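Local coordinates for protein fructose 1-phosphate kinase (Staphylococcus aureus, PDB 2JG5) that probably phosphorylates fructose 1-phosphate, and possibly tagatose 6-phosphate, to the bisphosphate at the expense of ATP, as a pfkB-family sugar kinase, at residues M1-T6 and E52-G57; V5-S10 and V129-S134. All blocks are in the same frame, centred on the assembly; numbering follows the deposited sequence.

Interaction 1 of 2, residues M1-T6 and E52-G57; sequences MIYTVT and ESTALG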
loop_
_atom_site.group_PDB
_atom_site.type_symbol
_atom_site.label_atom_id
_atom_site.label_comp_id
_atom_site.label_asym_id
_atom_site.label_seq_id
_atom_site.Cartn_x
_atom_site.Cartn_y
_atom_site.Cartn_z
ATOM N N MET A 1 30.208 -1.523 -15.335
ATOM C CA MET A 1 28.866 -1.450 -14.661
ATOM C C MET A 1 28.865 -2.026 -13.244
ATOM O O MET A 1 29.530 -3.012 -12.974
ATOM C CB MET A 1 27.779 -2.112 -15.527
ATOM C CG MET A 1 26.324 -1.998 -14.974
ATOM S SD MET A 1 25.784 -0.391 -14.309
ATOM C CE MET A 1 25.948 0.658 -15.766
ATOM N N ILE A 2 28.108 -1.380 -12.357
ATOM C CA ILE A 2 27.893 -1.809 -10.972
ATOM C C ILE A 2 26.442 -2.265 -10.772
ATOM O O ILE A 2 25.506 -1.581 -11.181
ATOM C CB ILE A 2 28.211 -0.658 -9.982
ATOM C CG1 ILE A 2 29.719 -0.384 -9.961
ATOM C CG2 ILE A 2 27.729 -0.995 -8.590
ATOM C CD1 ILE A 2 30.108 0.998 -9.518
ATOM N N TYR A 3 26.267 -3.421 -10.130
ATOM C CA TYR A 3 24.953 -4.019 -9.913
ATOM C C TYR A 3 24.650 -4.177 -8.439
ATOM O O TYR A 3 25.461 -4.712 -7.687
ATOM C CB TYR A 3 24.867 -5.389 -10.577
ATOM C CG TYR A 3 25.067 -5.345 -12.066
ATOM C CD1 TYR A 3 26.303 -5.674 -12.633
ATOM C CD2 TYR A 3 24.021 -4.976 -12.919
ATOM C CE1 TYR A 3 26.488 -5.630 -13.995
ATOM C CE2 TYR A 3 24.199 -4.934 -14.280
ATOM C CZ TYR A 3 25.430 -5.263 -14.808
ATOM O OH TYR A 3 25.611 -5.213 -16.163
ATOM N N THR A 4 23.477 -3.700 -8.028
ATOM C CA THR A 4 22.976 -3.973 -6.687
ATOM C C THR A 4 21.909 -5.069 -6.784
ATOM O O THR A 4 21.153 -5.123 -7.755
ATOM C CB THR A 4 22.424 -2.698 -6.013
ATOM O OG1 THR A 4 21.293 -2.209 -6.744
ATOM C CG2 THR A 4 23.502 -1.627 -5.982
ATOM N N VAL A 5 21.888 -5.979 -5.820
ATOM C CA VAL A 5 20.880 -7.038 -5.812
ATOM C C VAL A 5 20.049 -6.883 -4.527
ATOM O O VAL A 5 20.599 -6.845 -3.435
ATOM C CB VAL A 5 21.519 -8.441 -5.922
ATOM C CG1 VAL A 5 20.452 -9.537 -6.020
ATOM C CG2 VAL A 5 22.479 -8.523 -7.134
ATOM N N THR A 6 18.735 -6.730 -4.691
ATOM C CA THR A 6 17.778 -6.680 -3.597
ATOM C C THR A 6 16.746 -7.787 -3.878
ATOM O O THR A 6 15.951 -7.691 -4.803
ATOM C CB THR A 6 17.075 -5.273 -3.483
ATOM O OG1 THR A 6 18.055 -4.230 -3.344
ATOM C CG2 THR A 6 16.152 -5.209 -2.303
ATOM N N GLU A 52 26.898 5.391 -11.472
ATOM C CA GLU A 52 25.869 4.536 -12.053
ATOM C C GLU A 52 25.839 3.157 -11.419
ATOM O O GLU A 52 26.837 2.660 -10.880
ATOM C CB GLU A 52 26.022 4.390 -13.574
ATOM C CG GLU A 52 26.022 5.694 -14.370
ATOM C CD GLU A 52 24.766 6.524 -14.169
ATOM O OE1 GLU A 52 23.693 5.958 -13.842
ATOM O OE2 GLU A 52 24.857 7.754 -14.352
ATOM N N SER A 53 24.662 2.556 -11.487
ATOM C CA SER A 53 24.447 1.208 -11.024
ATOM C C SER A 53 23.098 0.815 -11.569
ATOM O O SER A 53 22.270 1.672 -11.894
ATOM C CB SER A 53 24.449 1.135 -9.496
ATOM O OG SER A 53 23.296 1.759 -8.959
ATOM N N THR A 54 22.890 -0.485 -11.684
ATOM C CA THR A 54 21.634 -1.021 -12.156
ATOM C C THR A 54 21.095 -1.915 -11.073
ATOM O O THR A 54 21.780 -2.834 -10.630
ATOM C CB THR A 54 21.851 -1.844 -13.435
ATOM O OG1 THR A 54 22.514 -1.029 -14.392
ATOM C CG2 THR A 54 20.524 -2.335 -14.015
ATOM N N ALA A 55 19.868 -1.639 -10.651
ATOM C CA ALA A 55 19.215 -2.443 -9.627
ATOM C C ALA A 55 18.721 -3.776 -10.194
ATOM O O ALA A 55 17.958 -3.822 -11.158
ATOM C CB ALA A 55 18.076 -1.668 -8.972
ATOM N N LEU A 56 19.194 -4.858 -9.591
ATOM C CA LEU A 56 18.724 -6.201 -9.899
ATOM C C LEU A 56 17.950 -6.717 -8.699
ATOM O O LEU A 56 17.969 -6.096 -7.635
ATOM C CB LEU A 56 19.904 -7.124 -10.198
ATOM C CG LEU A 56 20.862 -6.779 -11.337
ATOM C CD1 LEU A 56 21.832 -7.944 -11.511
ATOM C CD2 LEU A 56 20.121 -6.468 -12.635
ATOM N N GLY A 57 17.268 -7.845 -8.871
ATOM C CA GLY A 57 16.433 -8.403 -7.813
ATOM C C GLY A 57 15.025 -8.679 -8.291
ATOM O O GLY A 57 14.800 -8.817 -9.486
HETATM O O HOH W 1 18.816 -3.654 -6.318
#

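Interaction 2 of 2, residues V5-S10 and V129-S134; sequences VTFNPS and VIVAGS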
loop_
_atom_site.group_PDB
_atom_site.type_symbol
_atom_site.label_atom_id
_atom_site.label_comp_id
_atom_site.label_asym_id
_atom_site.label_seq_id
_atom_site.Cartn_x
_atom_site.Cartn_y
_atom_site.Cartn_z
ATOM N N VAL A 5 21.888 -5.979 -5.820
ATOM C CA VAL A 5 20.880 -7.038 -5.812
ATOM C C VAL A 5 20.049 -6.883 -4.527
ATOM O O VAL A 5 20.599 -6.845 -3.435
ATOM C CB VAL A 5 21.519 -8.441 -5.922
ATOM C CG1 VAL A 5 20.452 -9.537 -6.020
ATOM C CG2 VAL A 5 22.479 -8.523 -7.134
ATOM N N THR A 6 18.735 -6.730 -4.691
ATOM C CA THR A 6 17.778 -6.680 -3.597
ATOM C C THR A 6 16.746 -7.787 -3.878
ATOM O O THR A 6 15.951 -7.691 -4.803
ATOM C CB THR A 6 17.075 -5.273 -3.483
ATOM O OG1 THR A 6 18.055 -4.230 -3.344
ATOM C CG2 THR A 6 16.152 -5.209 -2.303
ATOM N N PHE A 7 16.792 -8.851 -3.082
ATOM C CA PHE A 7 15.862 -9.972 -3.202
ATOM C C PHE A 7 14.414 -9.626 -2.867
ATOM O O PHE A 7 13.491 -10.151 -3.486
ATOM C CB PHE A 7 16.289 -11.104 -2.277
ATOM C CG PHE A 7 17.658 -11.618 -2.531
ATOM C CD1 PHE A 7 18.543 -11.798 -1.476
ATOM C CD2 PHE A 7 18.069 -11.941 -3.819
ATOM C CE1 PHE A 7 19.816 -12.292 -1.699
ATOM C CE2 PHE A 7 19.330 -12.436 -4.051
ATOM C CZ PHE A 7 20.212 -12.610 -2.989
ATOM N N ASN A 8 14.226 -8.759 -1.872
ATOM C CA ASN A 8 12.913 -8.445 -1.359
ATOM C C ASN A 8 12.706 -6.915 -1.225
ATOM O O ASN A 8 12.450 -6.407 -0.134
ATOM C CB ASN A 8 12.714 -9.166 -0.006
ATOM C CG ASN A 8 11.281 -9.115 0.493
ATOM O OD1 ASN A 8 10.367 -8.764 -0.248
ATOM N ND2 ASN A 8 11.082 -9.461 1.760
ATOM N N PRO A 9 12.813 -6.176 -2.343
ATOM C CA PRO A 9 12.647 -4.723 -2.272
ATOM C C PRO A 9 11.277 -4.298 -1.735
ATOM O O PRO A 9 10.329 -5.095 -1.691
ATOM C CB PRO A 9 12.784 -4.294 -3.736
ATOM C CG PRO A 9 12.475 -5.523 -4.521
ATOM C CD PRO A 9 13.060 -6.623 -3.727
ATOM N N SER A 10 11.160 -3.039 -1.349
ATOM C CA SER A 10 9.940 -2.611 -0.699
ATOM C C SER A 10 9.473 -1.249 -1.126
ATOM O O SER A 10 10.266 -0.392 -1.516
ATOM C CB SER A 10 10.139 -2.594 0.816
ATOM O OG SER A 10 11.268 -1.818 1.142
ATOM N N VAL A 129 29.357 -6.509 -8.221
ATOM C CA VAL A 129 28.059 -7.012 -7.818
ATOM C C VAL A 129 27.951 -6.868 -6.297
ATOM O O VAL A 129 28.761 -7.441 -5.538
ATOM C CB VAL A 129 27.837 -8.479 -8.289
ATOM C CG1 VAL A 129 26.460 -8.986 -7.849
ATOM C CG2 VAL A 129 27.984 -8.572 -9.824
ATOM N N ILE A 130 26.972 -6.066 -5.874
ATOM C CA ILE A 130 26.668 -5.839 -4.458
ATOM C C ILE A 130 25.380 -6.585 -4.114
ATOM O O ILE A 130 24.322 -6.326 -4.691
ATOM C CB ILE A 130 26.494 -4.332 -4.127
ATOM C CG1 ILE A 130 27.716 -3.529 -4.595
ATOM C CG2 ILE A 130 26.245 -4.124 -2.613
ATOM C CD1 ILE A 130 27.418 -2.096 -4.986
ATOM N N VAL A 131 25.476 -7.518 -3.174
ATOM C CA VAL A 131 24.311 -8.270 -2.751
ATOM C C VAL A 131 24.068 -7.928 -1.299
ATOM O O VAL A 131 24.927 -8.132 -0.448
ATOM C CB VAL A 131 24.477 -9.806 -2.969
ATOM C CG1 VAL A 131 23.150 -10.536 -2.736
ATOM C CG2 VAL A 131 24.985 -10.092 -4.364
ATOM N N ALA A 132 22.894 -7.373 -1.032
ATOM C CA ALA A 132 22.582 -6.879 0.286
ATOM C C ALA A 132 21.142 -7.193 0.626
ATOM O O ALA A 132 20.226 -6.942 -0.184
ATOM C CB ALA A 132 22.846 -5.369 0.375
ATOM N N GLY A 133 20.952 -7.746 1.825
ATOM C CA GLY A 133 19.620 -7.976 2.354
ATOM C C GLY A 133 19.364 -9.345 2.947
ATOM O O GLY A 133 20.189 -10.281 2.829
ATOM N N SER A 134 18.213 -9.450 3.604
ATOM C CA SER A 134 17.737 -10.718 4.113
ATOM C C SER A 134 17.223 -11.541 2.940
ATOM O O SER A 134 16.710 -10.995 1.956
ATOM C CB SER A 134 16.628 -10.501 5.145
ATOM O OG SER A 134 17.132 -9.814 6.292
HETATM O O HOH W 2 18.639 -8.702 -0.689
#

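Interaction 1 of 2, residues M1-T6 and E52-G57
M1 lays its side chain across that of T54 at about a right angle, with SD 3.3 Å from T54 OG1. The methionine chain runs out with CG anti to the backbone N (chi1 -176°) and then bends twice, which carries the sulfur back over S53 and T54. On the other side of the strand, I2 sets CG2 against S53 CB, while I2 O receives T54 N at 2.9 Å and also the CA-H of S53. The ring of Y3 lies side by side with T54, CD2 being 3.8 Å from T54 CB; L56 CD1 approaches CD2 of the ring obliquely, and M1 CG lies over one face, 3.4 Å above its plane and offset toward the rim. These are neighbouring parallel strands, 2-6 and 54-56, in the central sheet of the ribokinase-like fold, and T4 sits in the middle of their pairing. Its N-H reaches T54 O from above the carbonyl plane, and T4 O takes L56 N in a short bond of 2.7 Å. T4 OG1 rests near the CA of A55 and is hydrogen-bonded to S43 of helix 38-48, as is S53 OG. V5 brings CG2 to 4.2 Å from L56 CB. T6 N binds L56 O at 3.1 Å, and a water that donates to this same oxygen is also hydrogen-bonded to T4 OG1 and T6 OG1.

Interaction 2 of 2, residues V5-S10 and V129-S134
V5 is the main bump of this contact: its side chain lies alongside that of V131, pointing the same way, and its CG2 fits into the shallow notch between V129 and V131. V5 CG2, placed anti to the carbonyl carbon, is 4.1 Å from V129 CG1 and equally far from V131 CG2, so one branch meets both valines on this face of strand 128-132. Beneath the methyls the backbones are joined by a short bond from V5 N to I130 O, 2.7 Å, in which the nitrogen lies almost in line with the carbonyl although the N-H is bent away from it (143°), and by a weak one from A132 N to V5 O at 3.4 Å. Strands 2-6 and 128-132 run parallel at the centre of the ribokinase-like α/β sheet, and past V5 their paths diverge, the CA atoms of T6 and A132 already being 6.2 Å apart. A water modelled in the widening gap accepts from F7 N; its link to A132 O is implausibly short and so doubtful. F7 reaches back over the opening from the loop after the strand. With CG anti to the carbonyl carbon (chi1 -58°), its ring slants across V131 and brings CZ to 3.6 Å from V131 CG1. V131 thus fills the angle between V5 and F7: CG2 lies against V5 CG2, while CG1 meets both V5 CB and the F7 ring. At the ring's edge and in its plane, S134 O stands 4.0 Å from F7 CD1. I147 of helix 143-154 touches both F7 and V131, adding a further apolar surface to their packing.

How the interactions relate
Interactions 1 and 2 bind strand 2-6 to its two neighbours in the central parallel sheet, strand 54-56 in the first and 128-132 in the second, and share V5 and T6. Their centres are 9 Å apart, and Y3 O probably accepts a hydrogen bond from I130 N, continuing the pairing of interaction 2 into the other contact. Both are largely buried, with exposed residues at M1 and E52 of interaction 1 and at S134 of interaction 2. Interaction 1 is the more extensive, holding along four bridged pairs, with T4 and T6 hydroxyls sharing a water on one face and T54 OG1 on the other; interaction 2 has a single bridged pair, then valine and phenylalanine packing.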